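Local atomic coordinates of type 4 fimbrial biogenesis protein PilY1 (Pseudomonas aeruginosa, PDB entry 3HX6), a protein that primes type IV pilus assembly, mediates adhesion to host cells, and seems to regulate pilus retraction and twitching motility through calcium binding and release. Residues A365-G370 with G433-F438; E447-D452 with V460-I465. The protein carries 3 engineered substitutions. All blocks are in the same frame, centred on the assembly; numbering follows the deposited sequence.

How the contacts relate
Contacts 1 and 2 belong to the C-terminal beta-propeller domain of PilY1 and follow one another in the chain, contact 1 being completed before contact 2 begins. Their centres are about 11 Å apart, and both reach the same mixed sheet, in which 367-373 pairs with 433-437 and 459-466 lies nearer the far end. They touch directly: Q366 CG lies 3.5 Å from M448 CB, and F438 CZ, at the corner the chain turns after strand 433-437, is 3.9 Å from L462 CD1. Both contacts are buried and lie away from the calcium site formed by D258, N260, D262, V264 and D266.

Contact 1: A365-G370 with G433-F438; sequences AQTLYG and GWYLDF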
# COMPACT_ATOMS: atom_id res chain seq x y z
N ALA A 365 20.65 -33.32 3.11
CA ALA A 365 20.01 -32.04 3.33
C ALA A 365 20.01 -31.22 2.05
O ALA A 365 20.92 -31.34 1.23
CB ALA A 365 20.75 -31.28 4.41
N GLN A 366 18.97 -30.42 1.87
CA GLN A 366 18.89 -29.52 0.73
C GLN A 366 19.53 -28.26 1.31
O GLN A 366 19.68 -28.15 2.53
CB GLN A 366 17.45 -29.29 0.30
CG GLN A 366 16.84 -30.52 -0.37
CD GLN A 366 17.74 -31.10 -1.45
OE1 GLN A 366 18.21 -30.39 -2.34
NE2 GLN A 366 17.98 -32.40 -1.38
N THR A 367 19.90 -27.32 0.46
CA THR A 367 20.62 -26.16 0.96
C THR A 367 20.26 -24.82 0.34
O THR A 367 19.79 -24.76 -0.80
CB THR A 367 22.14 -26.40 0.74
OG1 THR A 367 22.49 -27.71 1.22
CG2 THR A 367 22.98 -25.35 1.44
N LEU A 368 20.48 -23.75 1.10
CA LEU A 368 20.26 -22.39 0.62
C LEU A 368 21.67 -21.82 0.47
O LEU A 368 22.46 -21.89 1.41
CB LEU A 368 19.49 -21.54 1.63
CG LEU A 368 19.18 -20.14 1.10
CD1 LEU A 368 18.29 -20.25 -0.15
CD2 LEU A 368 18.49 -19.30 2.19
N TYR A 369 21.98 -21.27 -0.70
CA TYR A 369 23.30 -20.71 -0.95
C TYR A 369 23.26 -19.23 -1.28
O TYR A 369 22.29 -18.73 -1.84
CB TYR A 369 23.97 -21.41 -2.14
CG TYR A 369 24.26 -22.88 -1.95
CD1 TYR A 369 23.35 -23.85 -2.38
CD2 TYR A 369 25.44 -23.31 -1.34
CE1 TYR A 369 23.62 -25.21 -2.22
CE2 TYR A 369 25.72 -24.66 -1.17
CZ TYR A 369 24.80 -25.61 -1.61
OH TYR A 369 25.06 -26.94 -1.44
N GLY A 370 24.35 -18.56 -0.93
CA GLY A 370 24.52 -17.16 -1.23
C GLY A 370 25.91 -17.08 -1.86
O GLY A 370 26.91 -17.15 -1.15
N GLY A 433 30.89 -16.38 -0.05
CA GLY A 433 29.48 -16.50 0.21
C GLY A 433 29.13 -17.27 1.46
O GLY A 433 29.90 -17.30 2.43
N TRP A 434 27.97 -17.90 1.43
CA TRP A 434 27.48 -18.65 2.56
C TRP A 434 26.53 -19.75 2.12
O TRP A 434 26.13 -19.81 0.97
CB TRP A 434 26.74 -17.70 3.52
CG TRP A 434 25.68 -16.83 2.84
CD1 TRP A 434 25.81 -15.51 2.48
CD2 TRP A 434 24.33 -17.19 2.52
NE1 TRP A 434 24.62 -15.03 1.97
CE2 TRP A 434 23.70 -16.04 1.99
CE3 TRP A 434 23.59 -18.38 2.64
CZ2 TRP A 434 22.36 -16.05 1.57
CZ3 TRP A 434 22.25 -18.38 2.23
CH2 TRP A 434 21.66 -17.22 1.70
N TYR A 435 26.19 -20.63 3.06
CA TYR A 435 25.24 -21.69 2.78
C TYR A 435 24.53 -22.06 4.07
O TYR A 435 25.03 -21.82 5.16
CB TYR A 435 25.93 -22.93 2.18
CG TYR A 435 26.81 -23.72 3.13
CD1 TYR A 435 28.17 -23.42 3.26
CD2 TYR A 435 26.30 -24.80 3.85
CE1 TYR A 435 29.00 -24.18 4.09
CE2 TYR A 435 27.12 -25.57 4.68
CZ TYR A 435 28.47 -25.25 4.79
OH TYR A 435 29.28 -26.01 5.61
N LEU A 436 23.33 -22.60 3.93
CA LEU A 436 22.53 -22.99 5.08
C LEU A 436 21.80 -24.27 4.68
O LEU A 436 20.96 -24.24 3.79
CB LEU A 436 21.51 -21.89 5.40
CG LEU A 436 20.43 -22.18 6.45
CD1 LEU A 436 21.07 -22.32 7.82
CD2 LEU A 436 19.40 -21.04 6.47
N ASP A 437 22.13 -25.39 5.31
CA ASP A 437 21.45 -26.63 4.99
C ASP A 437 20.08 -26.57 5.66
O ASP A 437 19.95 -26.12 6.80
CB ASP A 437 22.24 -27.85 5.51
CG ASP A 437 23.50 -28.12 4.70
OD1 ASP A 437 23.41 -28.33 3.48
OD2 ASP A 437 24.60 -28.12 5.29
N PHE A 438 19.05 -26.99 4.93
CA PHE A 438 17.70 -26.98 5.46
C PHE A 438 17.51 -28.15 6.42
O PHE A 438 17.05 -29.23 6.04
CB PHE A 438 16.68 -27.05 4.33
CG PHE A 438 16.61 -25.78 3.51
CD1 PHE A 438 16.27 -24.57 4.11
CD2 PHE A 438 16.89 -25.80 2.15
CE1 PHE A 438 16.21 -23.40 3.36
CE2 PHE A 438 16.83 -24.63 1.40
CZ PHE A 438 16.49 -23.43 2.00
O HOH W 1 16.92 -30.57 3.88
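Strands 367-370 and 433-437 run antiparallel, their axes 169° apart and 4.5 Å at closest approach, with T367-D437 and Y369-Y435 as non-hydrogen-bonded pairs and L368-L436 and G370-W434 as hydrogen-bonded ones. L368 N gives its hydrogen to L436 O at 2.8 Å, and F438 N extends the bonding to Q366 O, 2.7 Å away, where segment 433-438 turns its corner. A water beside this corner donates to F438 O and accepts from Q366 N.

On the face carrying L368 and W434, the indole lies across the position where G370 has no side chain: G370 CA sits 3.7 Å from the centroid of the six-membered ring, 18° off its normal, a CH-pi contact. W434 chi1 of 51° sets CG between the backbone N and carbonyl carbon, and from there the ring folds back over the partner strand. L368 CG meets the same ring in its plane, at the edge, 3.7 Å from W434 CZ3, while L368 CB touches F438 CZ at 3.6 Å.

On the other face, T367 OG1 and D437 OD1 approach to 2.5 Å; R389 forms a salt bridge with the same carboxylate oxygen, and Q326 hydrogen-bonds T367 OG1. T367 CG2 lies over the rim of one Y369 ring face, and Y369 CD2 packs obliquely on Y435 CB, 3.6 Å apart.

The arrangement is an antiparallel strand pair inside a mixed sheet: strand 343-348 flanks 367-373 and strand 392-405 flanks 433-437, while L483 of strand 477-483 packs on L368 and L436.

Contact 2: E447-D452 with V460-I465; sequences EMLIED and VLLQTI
M448 and I465 lie side by side and point the same way, with M448 CG 3.9 Å from I465 CG2. Their backbones form a single antiparallel hydrogen-bonded bridge: M448 N reaches I465 O at 2.8 Å, and I465 N returns a bond of the same length to M448 O. The arrangement is that of an irregular loop joined to a strand at one bridge, their end-to-end directions differing by 124°.

I450 crosses I465 obliquely, bringing its CD1 to the same I465 CG2 that M448 meets. L449 approaches L462 at about a right angle, CD1 to CD1 at 4.1 Å; L449 CB starts away from strand 460-465, but with CG anti to the backbone N (chi1 -176°) the methyl CD1 comes back to within 3.4 Å of Q463 O. E451 and Q463 run alongside each other, their carboxylate and amide planes 57° apart, and their side chains come nearest at E451 CG and Q463 OE1, 3.9 Å. A water that accepts from Q463 N at 2.8 Å also lies 2.8 Å from D452 O, between the two segments.

E447 and T464 are modelled too close for their packing to be trusted in detail; the E447 carboxylate is held beyond the segments by a salt bridge to R413 and a hydrogen bond to Y481.

In sequence the loop follows strand 433-437 and precedes strand 454-456; strand 459-466 pairs with 477-483 on one flank and 454-456 on the other, and Y135 of helix 130-137 packs on I450 and E451.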
# COMPACT_ATOMS: atom_id res chain seq x y z
N GLU A 447 13.63 -31.30 3.93
CA GLU A 447 13.12 -29.95 3.71
C GLU A 447 13.80 -29.43 2.46
O GLU A 447 15.01 -29.62 2.27
CB GLU A 447 13.44 -29.05 4.91
CG GLU A 447 12.95 -27.61 4.78
CD GLU A 447 13.23 -26.78 6.02
OE1 GLU A 447 13.86 -27.32 6.96
OE2 GLU A 447 12.84 -25.59 6.07
N MET A 448 13.05 -28.79 1.58
CA MET A 448 13.65 -28.27 0.36
C MET A 448 13.01 -26.99 -0.15
O MET A 448 11.94 -26.60 0.30
CB MET A 448 13.61 -29.34 -0.73
CG MET A 448 12.24 -29.94 -0.93
SD MET A 448 12.23 -31.25 -2.16
CE MET A 448 10.68 -30.93 -2.95
N LEU A 449 13.70 -26.34 -1.08
CA LEU A 449 13.21 -25.11 -1.67
C LEU A 449 12.71 -25.35 -3.09
O LEU A 449 13.48 -25.80 -3.94
CB LEU A 449 14.33 -24.06 -1.74
CG LEU A 449 13.86 -22.71 -2.28
CD1 LEU A 449 13.16 -21.98 -1.15
CD2 LEU A 449 15.02 -21.87 -2.79
N ILE A 450 11.43 -25.08 -3.36
CA ILE A 450 10.96 -25.22 -4.73
C ILE A 450 10.27 -23.94 -5.21
O ILE A 450 10.12 -23.73 -6.41
CB ILE A 450 10.01 -26.45 -4.94
CG1 ILE A 450 8.61 -26.15 -4.43
CG2 ILE A 450 10.61 -27.69 -4.28
CD1 ILE A 450 8.47 -26.18 -2.95
N GLU A 451 9.88 -23.08 -4.27
CA GLU A 451 9.20 -21.81 -4.60
C GLU A 451 10.19 -20.65 -4.67
O GLU A 451 11.19 -20.63 -3.94
CB GLU A 451 8.15 -21.48 -3.54
CG GLU A 451 7.01 -22.49 -3.44
CD GLU A 451 6.14 -22.48 -4.68
OE1 GLU A 451 5.60 -21.41 -5.01
OE2 GLU A 451 5.98 -23.55 -5.31
N ASP A 452 9.90 -19.67 -5.53
CA ASP A 452 10.77 -18.51 -5.66
C ASP A 452 10.83 -17.72 -4.36
O ASP A 452 9.92 -17.79 -3.53
CB ASP A 452 10.29 -17.61 -6.80
CG ASP A 452 10.50 -18.24 -8.16
OD1 ASP A 452 10.95 -19.41 -8.24
OD2 ASP A 452 10.21 -17.56 -9.17
N VAL A 460 16.04 -11.59 2.85
CA VAL A 460 15.64 -12.47 1.77
C VAL A 460 14.55 -13.33 2.39
O VAL A 460 14.74 -13.92 3.45
CB VAL A 460 16.80 -13.34 1.24
CG1 VAL A 460 17.36 -14.22 2.34
CG2 VAL A 460 16.30 -14.19 0.07
N LEU A 461 13.39 -13.35 1.75
CA LEU A 461 12.25 -14.10 2.24
C LEU A 461 12.06 -15.34 1.39
O LEU A 461 12.07 -15.27 0.17
CB LEU A 461 11.01 -13.21 2.17
CG LEU A 461 11.13 -11.91 2.97
CD1 LEU A 461 10.13 -10.89 2.46
CD2 LEU A 461 10.92 -12.20 4.45
N LEU A 462 11.89 -16.49 2.04
CA LEU A 462 11.72 -17.73 1.30
C LEU A 462 10.80 -18.68 2.04
O LEU A 462 10.59 -18.56 3.24
CB LEU A 462 13.07 -18.41 1.08
CG LEU A 462 13.84 -18.77 2.36
CD1 LEU A 462 14.60 -20.06 2.15
CD2 LEU A 462 14.80 -17.64 2.74
N GLN A 463 10.26 -19.63 1.30
CA GLN A 463 9.38 -20.62 1.88
C GLN A 463 9.87 -21.98 1.44
O GLN A 463 10.08 -22.23 0.26
CB GLN A 463 7.94 -20.43 1.40
CG GLN A 463 6.97 -21.43 2.01
CD GLN A 463 5.63 -21.43 1.31
OE1 GLN A 463 5.52 -21.83 0.15
NE2 GLN A 463 4.60 -20.96 2.00
N THR A 464 10.03 -22.87 2.41
CA THR A 464 10.49 -24.21 2.11
C THR A 464 9.34 -25.20 2.29
O THR A 464 8.32 -24.89 2.93
CB THR A 464 11.59 -24.61 3.06
OG1 THR A 464 12.16 -25.85 2.63
CG2 THR A 464 11.03 -24.78 4.44
N ILE A 465 9.50 -26.39 1.74
CA ILE A 465 8.49 -27.41 1.88
C ILE A 465 9.14 -28.69 2.38
O ILE A 465 10.24 -29.07 1.95
CB ILE A 465 7.75 -27.67 0.54
CG1 ILE A 465 6.58 -28.63 0.77
CG2 ILE A 465 8.71 -28.23 -0.50
CD1 ILE A 465 5.69 -28.84 -0.43
O HOH W 2 10.67 -19.42 -1.42